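Local atomic coordinates of trichothecene 3-O-acetyltransferase (Fusarium sporotrichioides, PDB entry 2ZBA), a protein that transfers an acetyl group from acetyl coenzyme A to the 3-hydroxyl of trichothecene mycotoxins during their biosynthesis in the fungus. Residues A[319-324]-A[349-354]; A[115-120]-A[237-242]; A[67-72]-A[143-148]. All blocks are in the same frame, centred on the assembly; numbering follows the deposited sequence.

Interaction 1 of 3, residues A[319-324]-A[349-354]. With ZBA (12,13-Epoxytrichothec-9-ene-3,4,8,15-tetrol-4,15-diacetate-8-isovalerate), chain F.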
loop_
_atom_site.group_PDB
_atom_site.type_symbol
_atom_site.label_atom_id
_atom_site.label_comp_id
_atom_site.label_asym_id
_atom_site.label_seq_id
_atom_site.Cartn_x
_atom_site.Cartn_y
_atom_site.Cartn_z
ATOM N N ASN A 319 -10.543 3.106 2.245
ATOM C CA ASN A 319 -10.915 3.298 3.636
ATOM C C ASN A 319 -10.297 2.137 4.400
ATOM O O ASN A 319 -9.492 1.388 3.838
ATOM C CB ASN A 319 -12.448 3.314 3.769
ATOM C CG ASN A 319 -12.930 4.081 4.993
ATOM O OD1 ASN A 319 -12.187 4.285 5.953
ATOM N ND2 ASN A 319 -14.192 4.500 4.962
HETATM N N MSE A 320 -10.659 1.982 5.666
HETATM C CA MSE A 320 -10.213 0.869 6.459
HETATM C C MSE A 320 -11.431 0.295 7.166
HETATM O O MSE A 320 -12.451 0.969 7.333
HETATM C CB MSE A 320 -9.139 1.304 7.467
HETATM C CG MSE A 320 -7.823 1.855 6.834
HETATM SE SE MSE A 320 -6.372 1.938 8.124
HETATM C CE MSE A 320 -5.332 0.370 7.551
ATOM N N THR A 321 -11.337 -0.958 7.567
ATOM C CA THR A 321 -12.291 -1.504 8.509
ATOM C C THR A 321 -11.558 -1.655 9.853
ATOM O O THR A 321 -10.335 -1.907 9.900
ATOM C CB THR A 321 -12.942 -2.831 8.007
ATOM O OG1 THR A 321 -11.947 -3.857 7.877
ATOM C CG2 THR A 321 -13.648 -2.616 6.651
ATOM N N TYR A 322 -12.304 -1.493 10.936
ATOM C CA TYR A 322 -11.742 -1.502 12.280
ATOM C C TYR A 322 -12.365 -2.584 13.133
ATOM O O TYR A 322 -13.561 -2.852 13.055
ATOM C CB TYR A 322 -11.921 -0.131 12.915
ATOM C CG TYR A 322 -11.346 0.970 12.059
ATOM C CD1 TYR A 322 -9.973 1.228 12.051
ATOM C CD2 TYR A 322 -12.168 1.732 11.218
ATOM C CE1 TYR A 322 -9.432 2.244 11.223
ATOM C CE2 TYR A 322 -11.635 2.742 10.402
ATOM C CZ TYR A 322 -10.272 2.996 10.419
ATOM O OH TYR A 322 -9.760 3.995 9.618
ATOM N N HIS A 323 -11.533 -3.224 13.942
ATOM C CA HIS A 323 -11.940 -4.405 14.668
ATOM C C HIS A 323 -11.335 -4.323 16.056
ATOM O O HIS A 323 -10.122 -4.386 16.205
ATOM C CB HIS A 323 -11.495 -5.673 13.912
ATOM C CG HIS A 323 -11.933 -5.699 12.479
ATOM N ND1 HIS A 323 -11.171 -5.175 11.458
ATOM C CD2 HIS A 323 -13.090 -6.117 11.906
ATOM C CE1 HIS A 323 -11.832 -5.281 10.320
ATOM N NE2 HIS A 323 -12.997 -5.847 10.565
ATOM N N ASP A 324 -12.184 -4.145 17.066
ATOM C CA ASP A 324 -11.719 -4.062 18.441
ATOM C C ASP A 324 -12.054 -5.327 19.196
ATOM O O ASP A 324 -13.147 -5.880 19.045
ATOM C CB ASP A 324 -12.347 -2.869 19.155
ATOM C CG ASP A 324 -11.988 -1.565 18.519
ATOM O OD1 ASP A 324 -10.795 -1.206 18.516
ATOM O OD2 ASP A 324 -12.905 -0.883 18.043
ATOM N N ASP A 349 -23.017 -1.801 1.793
ATOM C CA ASP A 349 -23.840 -0.679 2.246
ATOM C C ASP A 349 -23.120 0.056 3.371
ATOM O O ASP A 349 -23.087 1.284 3.408
ATOM C CB ASP A 349 -25.186 -1.178 2.770
ATOM C CG ASP A 349 -26.294 -1.214 1.700
ATOM O OD1 ASP A 349 -26.078 -0.870 0.510
ATOM O OD2 ASP A 349 -27.415 -1.591 2.093
ATOM N N ARG A 350 -22.542 -0.714 4.284
ATOM C CA ARG A 350 -21.788 -0.146 5.414
ATOM C C ARG A 350 -20.485 0.538 4.970
ATOM O O ARG A 350 -20.165 1.634 5.456
ATOM C CB ARG A 350 -21.519 -1.206 6.477
ATOM C CG ARG A 350 -20.915 -0.644 7.791
ATOM C CD ARG A 350 -20.468 -1.769 8.716
ATOM N NE ARG A 350 -19.958 -1.268 10.003
ATOM N N LEU A 351 -19.736 -0.095 4.068
ATOM C CA LEU A 351 -18.484 0.505 3.572
ATOM C C LEU A 351 -18.738 1.842 2.881
ATOM O O LEU A 351 -18.025 2.834 3.122
ATOM C CB LEU A 351 -17.758 -0.428 2.592
ATOM C CG LEU A 351 -17.115 -1.705 3.141
ATOM C CD1 LEU A 351 -16.599 -2.566 2.011
ATOM C CD2 LEU A 351 -16.010 -1.349 4.101
ATOM N N ARG A 352 -19.736 1.848 1.993
ATOM C CA ARG A 352 -20.171 3.070 1.316
ATOM C C ARG A 352 -20.554 4.198 2.250
ATOM O O ARG A 352 -20.089 5.337 2.095
ATOM C CB ARG A 352 -21.351 2.771 0.417
ATOM C CG ARG A 352 -20.937 2.605 -0.989
ATOM C CD ARG A 352 -22.110 2.660 -1.892
ATOM N NE ARG A 352 -22.365 1.341 -2.423
ATOM C CZ ARG A 352 -23.214 0.475 -1.909
ATOM N NH1 ARG A 352 -23.933 0.803 -0.846
ATOM N NH2 ARG A 352 -23.359 -0.708 -2.483
ATOM N N ARG A 353 -21.422 3.870 3.204
ATOM C CA ARG A 353 -21.899 4.821 4.211
ATOM C C ARG A 353 -20.748 5.433 5.009
ATOM O O ARG A 353 -20.652 6.638 5.134
ATOM C CB ARG A 353 -22.921 4.162 5.164
ATOM C CG ARG A 353 -23.450 5.124 6.251
ATOM C CD ARG A 353 -24.158 6.357 5.645
ATOM N NE ARG A 353 -24.648 7.268 6.697
ATOM C CZ ARG A 353 -25.589 8.197 6.556
ATOM N NH1 ARG A 353 -26.225 8.389 5.393
ATOM N NH2 ARG A 353 -25.902 8.947 7.603
ATOM N N ARG A 354 -19.875 4.586 5.537
ATOM C CA ARG A 354 -18.735 5.035 6.331
ATOM C C ARG A 354 -17.803 5.948 5.502
ATOM O O ARG A 354 -17.250 6.917 6.027
ATOM C CB ARG A 354 -17.967 3.820 6.877
ATOM C CG ARG A 354 -18.723 2.996 7.974
ATOM C CD ARG A 354 -17.920 1.767 8.421
ATOM N NE ARG A 354 -16.570 2.167 8.820
ATOM C CZ ARG A 354 -15.449 1.812 8.195
ATOM N NH1 ARG A 354 -15.479 0.989 7.137
ATOM N NH2 ARG A 354 -14.285 2.300 8.620
HETATM O O18 ZBA F . 1.018 4.456 9.950
HETATM C C44 ZBA F . 1.115 5.498 9.350
HETATM C C45 ZBA F . 0.922 6.862 9.906
HETATM C C46 ZBA F . 1.854 7.895 9.409
HETATM C C48 ZBA F . 3.282 7.851 9.618
HETATM C C47 ZBA F . 1.431 9.106 8.657
HETATM O O17 ZBA F . 1.425 5.482 8.054
HETATM C C31 ZBA F . 1.377 4.250 7.271
HETATM C C30 ZBA F . -0.055 3.769 7.102
HETATM C C32 ZBA F . 2.138 4.537 6.016
HETATM C C39 ZBA F . 3.565 4.940 6.227
HETATM C C33 ZBA F . 1.573 4.410 4.835
HETATM C C34 ZBA F . 0.180 3.924 4.629
HETATM O O10 ZBA F . 0.239 2.463 4.418
HETATM C C29 ZBA F . -0.826 4.204 5.806
HETATM C C38 ZBA F . -1.127 5.719 5.852
HETATM O O12 ZBA F . -1.540 6.099 7.186
HETATM C C40 ZBA F . -2.230 7.232 7.302
HETATM C C41 ZBA F . -2.520 7.550 8.731
HETATM O O13 ZBA F . -2.572 7.895 6.425
HETATM C C28 ZBA F . -2.184 3.365 5.584
HETATM C C37 ZBA F . -3.243 3.717 6.665
HETATM C C35 ZBA F . -1.799 1.874 5.551
HETATM C C25 ZBA F . -1.013 1.757 4.308
HETATM C C36 ZBA F . -1.782 0.934 6.642
HETATM O O11 ZBA F . -2.818 0.876 5.649
HETATM C C27 ZBA F . -2.716 3.498 4.085
HETATM C C26 ZBA F . -2.061 2.324 3.375
HETATM O O16 ZBA F . -1.500 2.634 2.125
HETATM O O14 ZBA F . -4.162 3.425 3.885
HETATM O O HOH W 1 -15.174 6.029 7.212
#
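The side chain of Arg354 leaves the helix with CG opposite its own carbonyl carbon and then folds at chi3 (53°), a bend that turns the guanidinium onto the backbone oxygen of Met320. Arg354 NH2 gives Met320 O, which lies at the guanidinium edge near its plane, a 2.6 Å bond (153° at the hydrogen), and NH1 adds a weak one of 3.0 Å. Strand 318-326 lies at one edge of its sheet, and Met320 O faces away from neighbouring strand 294-302, so a long, multi-hydrogen donor suits it. Tyr322 meets the same group rim-on: Arg354 NH2 lies 3.2 Å from its CE2, near the ring plane, with ring and guanidinium 85° apart, which is not cation-pi geometry. Asn319 ND2 sits over a guanidinium face and reaches Arg354 O through a water, 2.9 Å from ND2 and 2.6 Å from that oxygen, while Asn319 OD1 accepts from Met320 N and Gln220. Thr321 CG2 packs on Leu351 CD2 at 3.7 Å. Across the strand Met320, modelled as selenomethionine, brings CE 3.2 Å from toxin atom O11. The buried arginine thus fastens helix to edge strand through backbone oxygen, and its positive charge would probably polarise that carbonyl behind the toxin pocket.

Interaction 2 of 3, residues A[115-120]-A[237-242]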
loop_
_atom_site.group_PDB
_atom_site.type_symbol
_atom_site.label_atom_id
_atom_site.label_comp_id
_atom_site.label_asym_id
_atom_site.label_seq_id
_atom_site.Cartn_x
_atom_site.Cartn_y
_atom_site.Cartn_z
ATOM N N PHE A 115 15.329 -12.440 -1.836
ATOM C CA PHE A 115 14.846 -11.065 -2.068
ATOM C C PHE A 115 14.324 -10.440 -0.767
ATOM O O PHE A 115 13.177 -9.975 -0.720
ATOM C CB PHE A 115 13.782 -11.024 -3.180
ATOM C CG PHE A 115 14.286 -11.474 -4.532
ATOM C CD1 PHE A 115 14.851 -10.564 -5.418
ATOM C CD2 PHE A 115 14.186 -12.804 -4.922
ATOM C CE1 PHE A 115 15.325 -10.962 -6.671
ATOM C CE2 PHE A 115 14.656 -13.214 -6.185
ATOM C CZ PHE A 115 15.232 -12.294 -7.050
ATOM N N PRO A 116 15.177 -10.399 0.286
ATOM C CA PRO A 116 14.746 -9.937 1.610
ATOM C C PRO A 116 14.568 -8.416 1.693
ATOM O O PRO A 116 15.100 -7.674 0.860
ATOM C CB PRO A 116 15.882 -10.403 2.534
ATOM C CG PRO A 116 17.091 -10.401 1.671
ATOM C CD PRO A 116 16.615 -10.744 0.273
ATOM N N LEU A 117 13.829 -7.961 2.700
ATOM C CA LEU A 117 13.586 -6.517 2.895
ATOM C C LEU A 117 14.889 -5.754 3.154
ATOM O O LEU A 117 15.049 -4.632 2.674
ATOM C CB LEU A 117 12.588 -6.287 4.037
ATOM C CG LEU A 117 11.971 -4.890 4.224
ATOM C CD1 LEU A 117 11.552 -4.271 2.892
ATOM C CD2 LEU A 117 10.759 -5.006 5.128
ATOM N N GLU A 118 15.806 -6.384 3.897
ATOM C CA GLU A 118 17.169 -5.888 4.167
ATOM C C GLU A 118 17.821 -5.250 2.940
ATOM O O GLU A 118 18.453 -4.200 3.032
ATOM C CB GLU A 118 18.035 -7.065 4.667
ATOM C CG GLU A 118 19.431 -6.697 5.213
ATOM C CD GLU A 118 19.447 -6.526 6.725
HETATM N N MSE A 119 17.623 -5.885 1.785
HETATM C CA MSE A 119 18.300 -5.526 0.542
HETATM C C MSE A 119 17.524 -4.537 -0.325
HETATM O O MSE A 119 17.912 -4.250 -1.463
HETATM C CB MSE A 119 18.624 -6.803 -0.243
HETATM C CG MSE A 119 19.582 -7.720 0.496
HETATM SE SE MSE A 119 20.125 -9.235 -0.618
ATOM N N PHE A 120 16.416 -4.030 0.205
ATOM C CA PHE A 120 15.631 -3.028 -0.507
ATOM C C PHE A 120 15.560 -1.756 0.332
ATOM O O PHE A 120 14.472 -1.258 0.629
ATOM C CB PHE A 120 14.226 -3.536 -0.827
ATOM C CG PHE A 120 14.182 -4.580 -1.899
ATOM C CD1 PHE A 120 14.006 -4.218 -3.230
ATOM C CD2 PHE A 120 14.300 -5.929 -1.577
ATOM C CE1 PHE A 120 13.962 -5.175 -4.224
ATOM C CE2 PHE A 120 14.252 -6.901 -2.567
ATOM C CZ PHE A 120 14.088 -6.531 -3.886
ATOM N N ALA A 237 12.537 -1.504 17.150
ATOM C CA ALA A 237 11.751 -2.306 16.196
ATOM C C ALA A 237 12.467 -2.548 14.869
ATOM O O ALA A 237 13.468 -1.901 14.574
ATOM C CB ALA A 237 10.407 -1.638 15.937
ATOM N N THR A 238 11.946 -3.479 14.064
ATOM C CA THR A 238 12.490 -3.739 12.725
ATOM C C THR A 238 11.400 -4.068 11.705
ATOM O O THR A 238 10.214 -4.118 12.039
ATOM C CB THR A 238 13.517 -4.908 12.692
ATOM O OG1 THR A 238 12.862 -6.159 12.917
ATOM C CG2 THR A 238 14.600 -4.726 13.716
ATOM N N TRP A 239 11.832 -4.272 10.464
ATOM C CA TRP A 239 10.992 -4.748 9.379
ATOM C C TRP A 239 11.487 -6.150 8.958
ATOM O O TRP A 239 12.689 -6.428 8.986
ATOM C CB TRP A 239 11.106 -3.802 8.190
ATOM C CG TRP A 239 10.244 -2.569 8.253
ATOM C CD1 TRP A 239 10.642 -1.310 8.575
ATOM C CD2 TRP A 239 8.835 -2.486 7.966
ATOM N NE1 TRP A 239 9.564 -0.433 8.500
ATOM C CE2 TRP A 239 8.446 -1.139 8.145
ATOM C CE3 TRP A 239 7.861 -3.426 7.590
ATOM C CZ2 TRP A 239 7.128 -0.713 7.965
ATOM C CZ3 TRP A 239 6.548 -2.990 7.396
ATOM C CH2 TRP A 239 6.199 -1.651 7.585
ATOM N N ALA A 240 10.559 -7.015 8.550
ATOM C CA ALA A 240 10.912 -8.308 7.941
ATOM C C ALA A 240 9.841 -8.785 6.964
ATOM O O ALA A 240 8.657 -8.598 7.224
ATOM C CB ALA A 240 11.137 -9.349 9.017
ATOM N N PHE A 241 10.264 -9.372 5.839
ATOM C CA PHE A 241 9.394 -10.192 4.998
ATOM C C PHE A 241 9.175 -11.601 5.583
ATOM O O PHE A 241 10.101 -12.216 6.128
ATOM C CB PHE A 241 9.957 -10.362 3.574
ATOM C CG PHE A 241 9.884 -9.148 2.713
ATOM C CD1 PHE A 241 8.847 -8.226 2.830
ATOM C CD2 PHE A 241 10.855 -8.950 1.723
ATOM C CE1 PHE A 241 8.789 -7.105 2.007
ATOM C CE2 PHE A 241 10.816 -7.838 0.904
ATOM C CZ PHE A 241 9.770 -6.905 1.041
ATOM N N PHE A 242 7.941 -12.099 5.460
ATOM C CA PHE A 242 7.597 -13.501 5.766
ATOM C C PHE A 242 6.818 -14.060 4.580
ATOM O O PHE A 242 5.992 -13.360 3.994
ATOM C CB PHE A 242 6.740 -13.644 7.044
ATOM C CG PHE A 242 7.452 -13.299 8.325
ATOM C CD1 PHE A 242 8.044 -14.281 9.093
ATOM C CD2 PHE A 242 7.472 -11.983 8.796
ATOM C CE1 PHE A 242 8.685 -13.958 10.300
ATOM C CE2 PHE A 242 8.097 -11.657 9.977
ATOM C CZ PHE A 242 8.721 -12.635 10.733
#
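The carbonyl oxygen of Phe115 lies at the rim of the Phe241 ring, 3.5 Å from CD2, and also takes a hydrogen bond from Arg409 NE, so one polar atom is shared between an aromatic edge and a charged donor. Just beyond it Leu117 CB stands over the centre of the Phe241 face, 3.9 Å from the centroid and 12° off the normal, a CH-pi contact. With CG opposite the backbone N (chi1 -168°), the leucine spreads its two methyls along the strand: CD1 goes to Phe241 CZ at 3.7 Å, and CD2 presses on Trp239 CB at 3.3 Å. A branched aliphatic residue suits this place because it can touch two aromatic residues of the strand at once, the ring of Phe241 and the CB of Trp239. The Trp239 indole runs on past the leucine, its NE1 bonded to Glu414 O. Phe120 N binds Leu117 O at 2.9 Å, curling the backbone into a tight turn, and Leu117 also pairs by backbone with the C-terminal Gly459. Such an apolar seam, joining a loop of the N-terminal family region to strand 237-244 of the seven-stranded sheet, is consistent with the interface between the two domains of a BAHD acyltransferase.

Interaction 3 of 3, residues A[67-72]-A[143-148]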
loop_
_atom_site.group_PDB
_atom_site.type_symbol
_atom_site.label_atom_id
_atom_site.label_comp_id
_atom_site.label_asym_id
_atom_site.label_seq_id
_atom_site.Cartn_x
_atom_site.Cartn_y
_atom_site.Cartn_z
ATOM N N GLY A 67 2.478 16.010 -13.107
ATOM C CA GLY A 67 2.254 17.147 -12.230
ATOM C C GLY A 67 2.865 17.028 -10.853
ATOM O O GLY A 67 3.659 16.111 -10.568
ATOM N N GLN A 68 2.482 17.973 -9.996
ATOM C CA GLN A 68 2.958 18.054 -8.621
ATOM C C GLN A 68 1.784 18.421 -7.703
ATOM O O GLN A 68 0.825 19.059 -8.133
ATOM C CB GLN A 68 4.093 19.093 -8.496
ATOM C CG GLN A 68 3.632 20.527 -8.713
ATOM C CD GLN A 68 4.728 21.558 -8.615
ATOM O OE1 GLN A 68 5.293 21.792 -7.546
ATOM N NE2 GLN A 68 4.998 22.224 -9.733
ATOM N N VAL A 69 1.877 18.016 -6.440
ATOM C CA VAL A 69 0.864 18.330 -5.448
ATOM C C VAL A 69 1.215 19.656 -4.750
ATOM O O VAL A 69 2.328 19.863 -4.270
ATOM C CB VAL A 69 0.671 17.157 -4.448
ATOM C CG1 VAL A 69 -0.356 17.505 -3.339
ATOM C CG2 VAL A 69 0.230 15.877 -5.192
ATOM N N LYS A 70 0.250 20.558 -4.738
ATOM C CA LYS A 70 0.396 21.858 -4.114
ATOM C C LYS A 70 -0.762 22.038 -3.118
ATOM O O LYS A 70 -1.911 21.712 -3.423
ATOM C CB LYS A 70 0.347 22.929 -5.205
ATOM C CG LYS A 70 0.302 24.353 -4.723
ATOM C CD LYS A 70 -0.724 25.134 -5.558
ATOM C CE LYS A 70 -0.193 26.498 -5.955
ATOM N NZ LYS A 70 -1.108 27.161 -6.909
ATOM N N THR A 71 -0.448 22.541 -1.928
ATOM C CA THR A 71 -1.467 22.779 -0.903
ATOM C C THR A 71 -1.681 24.285 -0.723
ATOM O O THR A 71 -0.746 25.009 -0.367
ATOM C CB THR A 71 -1.083 22.103 0.425
ATOM O OG1 THR A 71 -0.854 20.712 0.183
ATOM C CG2 THR A 71 -2.199 22.267 1.485
ATOM N N GLU A 72 -2.910 24.733 -0.990
ATOM C CA GLU A 72 -3.299 26.152 -0.946
ATOM C C GLU A 72 -4.104 26.511 0.293
ATOM O O GLU A 72 -4.891 25.706 0.780
ATOM C CB GLU A 72 -4.189 26.476 -2.139
ATOM C CG GLU A 72 -3.460 27.006 -3.351
ATOM C CD GLU A 72 -4.412 27.605 -4.361
ATOM O OE1 GLU A 72 -5.326 26.880 -4.811
ATOM O OE2 GLU A 72 -4.249 28.805 -4.696
ATOM N N LYS A 143 6.664 18.460 -4.749
ATOM C CA LYS A 143 6.044 17.228 -4.300
ATOM C C LYS A 143 5.417 16.533 -5.519
ATOM O O LYS A 143 4.204 16.591 -5.720
ATOM C CB LYS A 143 4.999 17.566 -3.237
ATOM C CG LYS A 143 4.448 16.404 -2.455
ATOM C CD LYS A 143 3.359 16.880 -1.482
ATOM C CE LYS A 143 3.935 17.373 -0.158
ATOM N NZ LYS A 143 2.824 17.775 0.778
ATOM N N PRO A 144 6.255 15.885 -6.355
ATOM C CA PRO A 144 5.736 15.280 -7.583
ATOM C C PRO A 144 4.720 14.180 -7.288
ATOM O O PRO A 144 4.778 13.539 -6.243
ATOM C CB PRO A 144 6.987 14.695 -8.253
ATOM C CG PRO A 144 8.154 15.389 -7.596
ATOM C CD PRO A 144 7.707 15.669 -6.199
ATOM N N VAL A 145 3.788 14.002 -8.208
ATOM C CA VAL A 145 2.736 12.979 -8.137
ATOM C C VAL A 145 3.362 11.570 -8.279
ATOM O O VAL A 145 3.010 10.630 -7.551
ATOM C CB VAL A 145 1.667 13.274 -9.228
ATOM C CG1 VAL A 145 0.722 12.083 -9.483
ATOM C CG2 VAL A 145 0.876 14.517 -8.866
ATOM N N LEU A 146 4.328 11.459 -9.193
ATOM C CA LEU A 146 4.932 10.179 -9.536
ATOM C C LEU A 146 6.418 10.386 -9.814
ATOM O O LEU A 146 6.797 11.319 -10.521
ATOM C CB LEU A 146 4.205 9.589 -10.757
ATOM C CG LEU A 146 4.309 8.088 -11.080
ATOM C CD1 LEU A 146 3.518 7.221 -10.095
ATOM C CD2 LEU A 146 3.822 7.813 -12.517
ATOM N N LEU A 147 7.262 9.544 -9.224
ATOM C CA LEU A 147 8.708 9.555 -9.496
ATOM C C LEU A 147 9.148 8.128 -9.783
ATOM O O LEU A 147 8.594 7.174 -9.230
ATOM C CB LEU A 147 9.521 10.088 -8.300
ATOM C CG LEU A 147 9.467 11.526 -7.758
ATOM C CD1 LEU A 147 8.396 11.656 -6.693
ATOM C CD2 LEU A 147 10.814 11.864 -7.132
ATOM N N LEU A 148 10.164 7.977 -10.624
ATOM C CA LEU A 148 10.673 6.645 -10.946
ATOM C C LEU A 148 12.174 6.594 -10.725
ATOM O O LEU A 148 12.887 7.568 -10.981
ATOM C CB LEU A 148 10.319 6.256 -12.393
ATOM C CG LEU A 148 8.833 6.036 -12.728
ATOM C CD1 LEU A 148 8.144 7.340 -13.134
ATOM C CD2 LEU A 148 8.625 4.993 -13.808
HETATM O O HOH W 2 4.500 13.717 -11.623
HETATM O O HOH W 3 4.845 20.936 -5.112
#
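Val69 N gives a nearly straight hydrogen bond to Lys143 O, 2.8 Å long with 176° at the hydrogen, and Val145 N answers with a longer one to Gly67 O, 3.2 Å and 172°. The two bonds bracket Gln68 and Pro144, an antiparallel non-hydrogen-bonded pair in which neither residue needs an N-H for its partner; proline, which has none, therefore fits. Gln68 turns its own backbone to Ile85 on the other flank, while Pro144 O is taken by Tyr29 OH. Gly67 O probably also accepts from a water 2.7 Å away, which bonds weakly with Leu146 N. Another water ties up three further groups: it donates to Gln68 OE1 at 2.6 Å and to Val69 O at 2.9 Å, and accepts from Lys143 N at 3.1 Å. The glutamine reaches this water because its CG stands between backbone N and carbonyl carbon (chi1 68°), and its NE2 is held by Pro86 O. Lys143 NZ finds a backbone oxygen, that of Leu26, and its aliphatic CD rests 4.0 Å from Val69 CB. Beside the bonds Val69 and Val145 cross at about a right angle, CG2 to CG2 4.0 Å, compact branched residues that fill the buried side. An isolated antiparallel beta bridge results, stitching the edge strand 68-72 of the small three-stranded sheet to the lead-in of strand 146-153 in the mixed five-stranded sheet of the N-terminal region.

The three contacts are spread widely, with centres 28 to 30 Å apart, and none touches another; the nearest atoms are about 12 Å apart between interactions 1 and 2, 13 Å between 2 and 3, and 18 Å between 1 and 3. Interactions 1 and 2 share the seven-stranded sheet, which they meet at strands 318-326 and 237-244 on opposite sides of the chain's centre. Interaction 3 instead joins two sheets of the N-terminal region. Along the sequence, 67-72, 115-120, 143-148 and 237-242 interleave, so interactions 3 and 2 cross, and interaction 1 follows both. Interaction 2 joins the N-terminal region to the later sheet, whose strand 318-326 contributes Met320 to the toxin pocket.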